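Local coordinates for protein inosine-uridine nucleoside N-ribohydrolase (Xanthomonas oryzae pv. oryzae, PDB 4KL0) that binds calcium and is an effector of unknown function, though its family suggests a hydrolase of N-glycosyl compounds, at residues A207-L210 with Y211-A214; Q257-A260 with L261-L264; G328-R331 with L332-P336. All blocks are in the same frame, centred on the assembly; numbering follows the deposited sequence.

Contact 1. Residues A207-L210 with Y211-A214; sequences ARAL and YRRA
Tyr-211 packs back against the carbonyl of Ala-207 one turn earlier in helix 204-216, an amphipathic alpha-helix that covers one side of the Rossmann-like, mostly parallel sheet of this nucleoside hydrolase fold. Four successive i to i+4 backbone hydrogen bonds join residues 207-210 to 211-214, the first of them nearly straight: Tyr-211 N to Ala-207 O, 3.1 Å with an N-H...O angle of 175°. This length of helix has two unlike sides. Leu-210, Tyr-211 and Ala-214 carry its buried side, reaching strand 172-178 at Ile-177 and Ile-175, while Leu-210 also meets helix 155-163. Tyr-211 and Ala-214 further touch strand 221-224. In Tyr-211, CG is anti to the carbonyl carbon (chi1 -82°) and lies beside the backbone N, and ring atom CD1 comes to 3.1 Å from Ala-207 O. The hydroxyl end has weak hydrogen bonds to Asn-200 OD1 and Gly-180 N.

Arginines dominate the outer side. Arg-213 bends at chi2, and its NH1 is hydrogen-bonded to Gln-216 OE1. Arg-212 first extends from the helix and then bends at chi3 (73°), which folds its guanidinium back over the preceding turn. One face of that group lies above Arg-208 O, which is displaced from the middle of the group, with NH1 4.0 Å from the oxygen; NH2 stops 3.9 Å from Ala-209 CA.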
ATOM      1  N   ALA A 207       5.446 -14.011  -6.714  1.00 13.28           N
ATOM      2  CA  ALA A 207       5.651 -13.867  -5.268  1.00 11.84           C
ATOM      3  C   ALA A 207       6.686 -14.888  -4.770  1.00 14.17           C
ATOM      4  O   ALA A 207       7.556 -14.532  -3.986  1.00 15.54           O
ATOM      5  CB  ALA A 207       4.390 -14.053  -4.480  1.00 13.86           C
ATOM      6  N   ARG A 208       6.587 -16.129  -5.216  1.00 15.53           N
ATOM      7  CA  ARG A 208       7.621 -17.094  -4.801  1.00 16.39           C
ATOM      8  C   ARG A 208       9.008 -16.652  -5.302  1.00 15.25           C
ATOM      9  O   ARG A 208       9.995 -16.819  -4.584  1.00 17.76           O
ATOM     10  CB  ARG A 208       7.279 -18.484  -5.364  1.00 15.64           C
ATOM     11  CG  ARG A 208       6.068 -19.030  -4.715  1.00 15.37           C
ATOM     12  CD  ARG A 208       5.604 -20.384  -5.288  1.00 19.88           C
ATOM     13  NE  ARG A 208       4.574 -20.862  -4.377  1.00 23.19           N
ATOM     14  CZ  ARG A 208       3.508 -21.563  -4.702  1.00 27.85           C
ATOM     15  NH1 ARG A 208       3.305 -21.924  -5.980  1.00 25.07           N
ATOM     16  NH2 ARG A 208       2.647 -21.897  -3.714  1.00 26.95           N
ATOM     17  N   ALA A 209       9.100 -16.178  -6.527  1.00 14.96           N
ATOM     18  CA  ALA A 209      10.403 -15.793  -7.074  1.00 14.85           C
ATOM     19  C   ALA A 209      10.977 -14.629  -6.226  1.00 18.36           C
ATOM     20  O   ALA A 209      12.192 -14.559  -5.952  1.00 19.15           O
ATOM     21  CB  ALA A 209      10.273 -15.403  -8.507  1.00 17.39           C
ATOM     22  N   LEU A 210      10.118 -13.685  -5.844  1.00 14.39           N
ATOM     23  CA  LEU A 210      10.590 -12.496  -5.136  1.00 15.74           C
ATOM     24  C   LEU A 210      11.076 -12.830  -3.732  1.00 16.10           C
ATOM     25  O   LEU A 210      12.211 -12.407  -3.376  1.00 17.21           O
ATOM     26  CB  LEU A 210       9.531 -11.355  -5.145  1.00 14.57           C
ATOM     27  CG  LEU A 210       9.945 -10.087  -4.410  1.00 15.41           C
ATOM     28  CD1 LEU A 210      10.975  -9.278  -5.207  1.00 18.28           C
ATOM     29  CD2 LEU A 210       8.705  -9.217  -4.122  1.00 19.62           C
ATOM     30  N   TYR A 211      10.270 -13.577  -2.947  1.00 15.53           N
ATOM     31  CA  TYR A 211      10.597 -13.903  -1.555  1.00 17.15           C
ATOM     32  C   TYR A 211      11.885 -14.691  -1.587  1.00 19.88           C
ATOM     33  O   TYR A 211      12.802 -14.449  -0.792  1.00 19.11           O
ATOM     34  CB  TYR A 211       9.532 -14.792  -0.929  1.00 17.20           C
ATOM     35  CG  TYR A 211       8.275 -14.080  -0.388  1.00 17.48           C
ATOM     36  CD1 TYR A 211       7.545 -13.176  -1.183  1.00 16.38           C
ATOM     37  CD2 TYR A 211       7.774 -14.362   0.905  1.00 16.01           C
ATOM     38  CE1 TYR A 211       6.386 -12.611  -0.707  1.00 15.24           C
ATOM     39  CE2 TYR A 211       6.606 -13.792   1.364  1.00 17.32           C
ATOM     40  CZ  TYR A 211       5.895 -12.920   0.548  1.00 17.90           C
ATOM     41  OH  TYR A 211       4.708 -12.361   0.973  1.00 17.70           O
ATOM     42  N   ARG A 212      11.949 -15.645  -2.511  1.00 18.18           N
ATOM     43  CA  ARG A 212      13.131 -16.502  -2.611  1.00 19.33           C
ATOM     44  C   ARG A 212      14.358 -15.706  -3.039  1.00 19.33           C
ATOM     45  O   ARG A 212      15.404 -15.832  -2.404  1.00 21.98           O
ATOM     46  CB  ARG A 212      12.864 -17.669  -3.580  1.00 19.50           C
ATOM     47  CG  ARG A 212      14.142 -18.469  -3.920  1.00 21.25           C
ATOM     48  CD  ARG A 212      13.793 -19.715  -4.749  1.00 25.35           C
ATOM     49  NE  ARG A 212      13.429 -19.349  -6.113  1.00 26.78           N
ATOM     50  CZ  ARG A 212      12.237 -19.629  -6.658  1.00 27.60           C
ATOM     51  NH1 ARG A 212      11.323 -20.294  -5.947  1.00 29.36           N
ATOM     52  NH2 ARG A 212      11.975 -19.267  -7.914  1.00 27.36           N
ATOM     53  N   ARG A 213      14.273 -14.908  -4.102  1.00 17.06           N
ATOM     54  CA  ARG A 213      15.456 -14.250  -4.606  1.00 18.79           C
ATOM     55  C   ARG A 213      15.962 -13.165  -3.666  1.00 22.60           C
ATOM     56  O   ARG A 213      17.159 -12.866  -3.680  1.00 25.24           O
ATOM     57  CB  ARG A 213      15.247 -13.711  -6.014  1.00 19.88           C
ATOM     58  CG  ARG A 213      16.487 -13.244  -6.754  1.00 21.10           C
ATOM     59  CD  ARG A 213      17.368 -14.452  -7.214  1.00 26.88           C
ATOM     60  NE  ARG A 213      18.554 -14.019  -7.974  1.00 29.25           N
ATOM     61  CZ  ARG A 213      19.730 -14.662  -7.943  1.00 30.06           C
ATOM     62  NH1 ARG A 213      19.866 -15.735  -7.168  1.00 28.24           N
ATOM     63  NH2 ARG A 213      20.777 -14.234  -8.662  1.00 30.95           N
ATOM     64  N   ALA A 214      15.074 -12.560  -2.871  1.00 17.70           N
ATOM     65  CA  ALA A 214      15.489 -11.450  -2.042  1.00 20.93           C
ATOM     66  C   ALA A 214      16.418 -12.075  -1.016  1.00 23.29           C
ATOM     67  O   ALA A 214      17.503 -11.546  -0.715  1.00 21.76           O
ATOM     68  CB  ALA A 214      14.238 -10.825  -1.330  1.00 18.50           C
TER

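Contact 2. Residues Q257-A260 with L261-L264; sequences QKNA and LKGL
Gln-257 sets CG anti to its own nitrogen (chi1 173°) and then bends at chi2 (70°), which swings the carboxamide along helix 248-269 toward Leu-261 in the next turn. NE2 approaches the flank of that leucine at CB, 4.2 Å away, and the two side chains cross at a slant in an ordinary van der Waals contact. Leu-261 CB also sits 3.4 Å from Gln-257 O. That oxygen accepts the backbone hydrogen bond from Leu-261 N at 3.1 Å, so backbone and side chains of this pair meet along one side of the helix.

Three further i to i+4 bonds continue the alpha-helical pattern, the shortest from Gly-263 N to Asn-259 O at 2.8 Å. Lys-262 CB packs 3.4 Å from Lys-258 O, while the rest of the lysine stretches away from the turn. Asn-259 OD1 is only loosely beside Lys-262 CD, at 4.4 Å; the amide end of Asn-259 is held through ND2 by a hydrogen bond to Glu-116 OE2.

Gln-257 and Leu-261 form the buried side, with partly exposed Leu-264 beside them; Gln-257 rests on Pro-40 and Leu-314 in loops. The contact is plain packing within helix 248-269, which it joins to two other helices: Leu-261 packs on Phe-281 and Phe-285 of helix 278-285, Leu-264 on Trp-280 and Phe-285, and Leu-261 also meets Phe-304 of helix 304-307, which Lys-258 and Lys-262 brush from the more open side.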
ATOM      1  N   GLN A 257     -14.358   4.638  -0.170  1.00 12.95           N
ATOM      2  CA  GLN A 257     -14.552   3.797   0.998  1.00 14.65           C
ATOM      3  C   GLN A 257     -16.038   3.707   1.343  1.00 16.38           C
ATOM      4  O   GLN A 257     -16.581   2.633   1.622  1.00 15.62           O
ATOM      5  CB  GLN A 257     -13.735   4.281   2.179  1.00 16.57           C
ATOM      6  CG  GLN A 257     -14.059   3.503   3.438  1.00 18.20           C
ATOM      7  CD  GLN A 257     -13.579   2.079   3.414  1.00 22.17           C
ATOM      8  OE1 GLN A 257     -12.425   1.789   3.776  1.00 24.64           O
ATOM      9  NE2 GLN A 257     -14.441   1.178   2.956  1.00 19.30           N
ATOM     10  N   LYS A 258     -16.712   4.848   1.301  1.00 15.03           N
ATOM     11  CA  LYS A 258     -18.115   4.805   1.706  1.00 15.89           C
ATOM     12  C   LYS A 258     -18.915   3.969   0.693  1.00 17.69           C
ATOM     13  O   LYS A 258     -19.727   3.153   1.118  1.00 17.91           O
ATOM     14  CB  LYS A 258     -18.639   6.242   1.918  1.00 15.58           C
ATOM     15  CG  LYS A 258     -20.054   6.332   2.404  1.00 23.33           C
ATOM     16  CD  LYS A 258     -20.387   7.794   2.591  1.00 21.62           C
ATOM     17  CE  LYS A 258     -21.861   7.918   2.865  1.00 30.55           C
ATOM     18  NZ  LYS A 258     -22.243   9.364   2.752  1.00 31.93           N
ATOM     19  N   ASN A 259     -18.688   4.132  -0.607  1.00 16.39           N
ATOM     20  CA  ASN A 259     -19.478   3.376  -1.582  1.00 19.81           C
ATOM     21  C   ASN A 259     -19.141   1.873  -1.566  1.00 20.65           C
ATOM     22  O   ASN A 259     -20.057   1.023  -1.652  1.00 22.44           O
ATOM     23  CB  ASN A 259     -19.455   4.035  -2.968  1.00 23.04           C
ATOM     24  CG  ASN A 259     -20.002   5.484  -2.942  1.00 29.12           C
ATOM     25  OD1 ASN A 259     -21.001   5.785  -2.244  1.00 33.45           O
ATOM     26  ND2 ASN A 259     -19.352   6.387  -3.710  1.00 28.62           N
ATOM     27  N   ALA A 260     -17.853   1.506  -1.448  1.00 18.78           N
ATOM     28  CA  ALA A 260     -17.478   0.097  -1.290  1.00 20.82           C
ATOM     29  C   ALA A 260     -18.226  -0.546  -0.117  1.00 19.37           C
ATOM     30  O   ALA A 260     -18.764  -1.693  -0.194  1.00 19.29           O
ATOM     31  CB  ALA A 260     -15.936  -0.031  -1.074  1.00 18.47           C
ATOM     32  N   LEU A 261     -18.308   0.173   0.993  1.00 18.86           N
ATOM     33  CA  LEU A 261     -18.907  -0.389   2.174  1.00 17.47           C
ATOM     34  C   LEU A 261     -20.453  -0.489   2.010  1.00 17.77           C
ATOM     35  O   LEU A 261     -21.086  -1.465   2.466  1.00 17.34           O
ATOM     36  CB  LEU A 261     -18.542   0.445   3.373  1.00 19.45           C
ATOM     37  CG  LEU A 261     -18.803  -0.376   4.611  1.00 17.79           C
ATOM     38  CD1 LEU A 261     -17.905  -1.649   4.641  1.00 17.65           C
ATOM     39  CD2 LEU A 261     -18.590   0.499   5.841  1.00 21.10           C
ATOM     40  N   LYS A 262     -20.992   0.522   1.334  1.00 16.87           N
ATOM     41  CA  LYS A 262     -22.431   0.560   1.021  1.00 19.49           C
ATOM     42  C   LYS A 262     -22.775  -0.654   0.171  1.00 21.66           C
ATOM     43  O   LYS A 262     -23.742  -1.386   0.453  1.00 21.44           O
ATOM     44  CB  LYS A 262     -22.757   1.845   0.260  1.00 20.59           C
ATOM     45  CG  LYS A 262     -24.203   1.964  -0.266  1.00 23.97           C
ATOM     46  CD  LYS A 262     -24.439   3.381  -0.870  1.00 26.44           C
ATOM     47  CE  LYS A 262     -25.900   3.529  -1.336  1.00 37.83           C
ATOM     48  NZ  LYS A 262     -26.092   4.333  -2.607  1.00 43.63           N
ATOM     49  N   GLY A 263     -21.966  -0.892  -0.856  1.00 18.84           N
ATOM     50  CA  GLY A 263     -22.213  -2.031  -1.737  1.00 20.85           C
ATOM     51  C   GLY A 263     -22.126  -3.347  -0.973  1.00 20.71           C
ATOM     52  O   GLY A 263     -22.914  -4.288  -1.209  1.00 19.83           O
ATOM     53  N   LEU A 264     -21.188  -3.456  -0.040  1.00 18.95           N
ATOM     54  CA  LEU A 264     -21.042  -4.699   0.740  1.00 15.69           C
ATOM     55  C   LEU A 264     -22.252  -4.915   1.698  1.00 19.50           C
ATOM     56  O   LEU A 264     -22.874  -5.995   1.798  1.00 18.71           O
ATOM     57  CB  LEU A 264     -19.660  -4.671   1.442  1.00 17.41           C
ATOM     58  CG  LEU A 264     -19.313  -5.738   2.472  1.00 17.11           C
ATOM     59  CD1 LEU A 264     -19.340  -7.115   1.749  1.00 18.86           C
ATOM     60  CD2 LEU A 264     -17.966  -5.511   3.165  1.00 16.66           C
TER

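Contact 3. Residues G328-R331 with L332-P336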
ATOM      1  N   GLY A 328      12.206   5.699  10.536  1.00 24.66           N
ATOM      2  CA  GLY A 328      11.694   6.723  11.449  1.00 22.00           C
ATOM      3  C   GLY A 328      10.280   6.439  11.931  1.00 24.15           C
ATOM      4  O   GLY A 328       9.932   6.571  13.121  1.00 26.58           O
ATOM      5  N   THR A 329       9.434   6.034  10.998  1.00 19.82           N
ATOM      6  CA  THR A 329       8.075   5.724  11.386  1.00 21.02           C
ATOM      7  C   THR A 329       7.995   4.333  12.046  1.00 22.30           C
ATOM      8  O   THR A 329       7.231   4.164  12.998  1.00 25.17           O
ATOM      9  CB  THR A 329       7.162   5.790  10.138  1.00 18.25           C
ATOM     10  OG1 THR A 329       7.805   5.113   9.073  1.00 19.19           O
ATOM     11  CG2 THR A 329       6.874   7.287   9.736  1.00 21.29           C
ATOM     12  N   ALA A 330       8.767   3.362  11.540  1.00 22.03           N
ATOM     13  CA  ALA A 330       8.702   1.978  12.041  1.00 22.77           C
ATOM     14  C   ALA A 330       9.064   1.992  13.504  1.00 27.46           C
ATOM     15  O   ALA A 330       8.398   1.354  14.314  1.00 26.02           O
ATOM     16  CB  ALA A 330       9.639   1.094  11.320  1.00 21.26           C
ATOM     17  N   ARG A 331      10.109   2.746  13.860  1.00 26.43           N
ATOM     18  CA  ARG A 331      10.589   2.661  15.240  1.00 28.17           C
ATOM     19  C   ARG A 331       9.585   3.293  16.194  1.00 29.22           C
ATOM     20  O   ARG A 331       9.535   2.972  17.374  1.00 32.75           O
ATOM     21  CB  ARG A 331      12.009   3.233  15.373  1.00 33.76           C
ATOM     22  CG  ARG A 331      13.054   2.358  14.629  1.00 35.91           C
ATOM     23  CD  ARG A 331      14.486   2.950  14.677  1.00 40.07           C
ATOM     24  NE  ARG A 331      15.437   2.210  13.835  1.00 41.95           N
ATOM     25  CZ  ARG A 331      16.311   2.780  12.996  1.00 40.19           C
ATOM     26  NH1 ARG A 331      16.362   4.111  12.878  1.00 38.11           N
ATOM     27  NH2 ARG A 331      17.138   2.020  12.271  1.00 40.99           N
ATOM     28  N   LEU A 332       8.753   4.178  15.679  1.00 27.19           N
ATOM     29  CA  LEU A 332       7.688   4.758  16.449  1.00 28.22           C
ATOM     30  C   LEU A 332       6.569   3.749  16.762  1.00 29.18           C
ATOM     31  O   LEU A 332       5.954   3.812  17.834  1.00 29.05           O
ATOM     32  CB  LEU A 332       7.101   5.920  15.647  1.00 32.35           C
ATOM     33  CG  LEU A 332       6.762   7.246  16.307  1.00 31.61           C
ATOM     34  CD1 LEU A 332       7.970   7.784  17.033  1.00 35.09           C
ATOM     35  CD2 LEU A 332       6.255   8.219  15.238  1.00 29.43           C
ATOM     36  N   LEU A 333       6.268   2.846  15.819  1.00 22.20           N
ATOM     37  CA  LEU A 333       5.011   2.106  15.910  1.00 24.51           C
ATOM     38  C   LEU A 333       5.172   0.605  16.071  1.00 22.57           C
ATOM     39  O   LEU A 333       4.250  -0.055  16.577  1.00 25.22           O
ATOM     40  CB  LEU A 333       4.157   2.356  14.638  1.00 23.22           C
ATOM     41  CG  LEU A 333       3.840   3.813  14.280  1.00 24.19           C
ATOM     42  CD1 LEU A 333       3.098   3.803  12.944  1.00 22.66           C
ATOM     43  CD2 LEU A 333       2.996   4.508  15.345  1.00 24.13           C
ATOM     44  N   PHE A 334       6.285   0.055  15.598  1.00 23.78           N
ATOM     45  CA  PHE A 334       6.395  -1.388  15.414  1.00 21.43           C
ATOM     46  C   PHE A 334       7.614  -2.014  16.074  1.00 24.75           C
ATOM     47  O   PHE A 334       8.661  -1.396  16.258  1.00 23.70           O
ATOM     48  CB  PHE A 334       6.464  -1.771  13.930  1.00 21.92           C
ATOM     49  CG  PHE A 334       5.399  -1.164  13.078  1.00 18.64           C
ATOM     50  CD1 PHE A 334       4.088  -1.578  13.161  1.00 21.42           C
ATOM     51  CD2 PHE A 334       5.738  -0.211  12.096  1.00 19.92           C
ATOM     52  CE1 PHE A 334       3.122  -0.989  12.356  1.00 20.10           C
ATOM     53  CE2 PHE A 334       4.781   0.323  11.250  1.00 17.87           C
ATOM     54  CZ  PHE A 334       3.484  -0.036  11.391  1.00 16.41           C
ATOM     55  N   GLN A 335       7.464  -3.291  16.405  1.00 24.78           N
ATOM     56  CA  GLN A 335       8.575  -4.091  16.874  1.00 24.57           C
ATOM     57  C   GLN A 335       8.528  -5.407  16.086  1.00 24.04           C
ATOM     58  O   GLN A 335       7.994  -6.408  16.590  1.00 23.88           O
ATOM     59  CB  GLN A 335       8.364  -4.363  18.354  1.00 26.75           C
ATOM     60  CG  GLN A 335       9.467  -5.054  19.066  1.00 36.25           C
ATOM     61  CD  GLN A 335       9.075  -5.324  20.537  1.00 42.41           C
ATOM     62  OE1 GLN A 335       8.637  -4.403  21.255  1.00 39.47           O
ATOM     63  NE2 GLN A 335       9.191  -6.601  20.970  1.00 43.79           N
ATOM     64  N   PRO A 336       9.041  -5.401  14.832  1.00 21.87           N
ATOM     65  CA  PRO A 336       8.983  -6.571  13.942  1.00 23.28           C
ATOM     66  C   PRO A 336       9.629  -7.788  14.593  1.00 25.79           C
ATOM     67  O   PRO A 336      10.591  -7.662  15.358  1.00 25.41           O
ATOM     68  CB  PRO A 336       9.821  -6.131  12.730  1.00 21.77           C
ATOM     69  CG  PRO A 336       9.633  -4.622  12.703  1.00 22.55           C
ATOM     70  CD  PRO A 336       9.681  -4.243  14.182  1.00 23.14           C
TER
HETATM   71  O   HOH W   1       8.603   0.731  18.485  1.00 30.97           O
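This is the C-terminal end of helix 327-333: Ala-330 and Phe-334 meet where the chain leaves the helix and heads for strand 337-338, at the edge of the Rossmann-like sheet. Phe-334 is the first residue with non-helical backbone angles, yet its N still reaches back to Ala-330 O in a 2.8 Å hydrogen bond, almost in line with the carbonyl (C=O...N 163°). The same oxygen takes a second bond, from Leu-333 N at 3.0 Å, whose donor stands 62° out of the carbonyl plane. Ala-330 O thus accepts both an i+3 and an i+4 bond. One residue earlier, Thr-329 O receives weak bonds from Leu-332 N and Leu-333 N, while Gly-328 O is buried without a polar partner.

CG of Phe-334 lies anti to its carbonyl carbon (chi1 -50°), which sets the ring against the last turn. Its CD2 edge approaches Ala-330, 3.7 Å from CA and 4.2 Å from CB, and Leu-333 CB sits over the centre of one ring face. Leu-320, Leu-323 and Ala-324 of helix 317-325 and Val-350 of strand 347-350 also touch the ring. The Thr-329 hydroxyl is hydrogen-bonded with both Leu-323 O and Leu-326 O. A water bridges the helix end, donating to Arg-331 O at 2.7 Å and to Phe-334 O at 3.1 Å.

Contacts 1 and 2 lie within helices and contact 3 is a helix end; they follow one another along the chain without touching. Contacts 1 and 2 lie on opposite sides of the chain's centre, their centres about 34 Å apart; contact 3 is about 24 Å from contact 1 and about 31 Å from contact 2, centre to centre. The bound calcium ion, held by Asp-35, Asp-42, Ile-151 and Asp-318, lies about 13 Å from the Tyr-211 side chain and about 12 Å from that of Gln-257. The Phe-334 side chain is about 11 Å from that of Asp-318. Contact 1 also adjoins His-205, a calcium ligand seen in this protein but without its metal here, about 4 Å from the Arg-208 side chain.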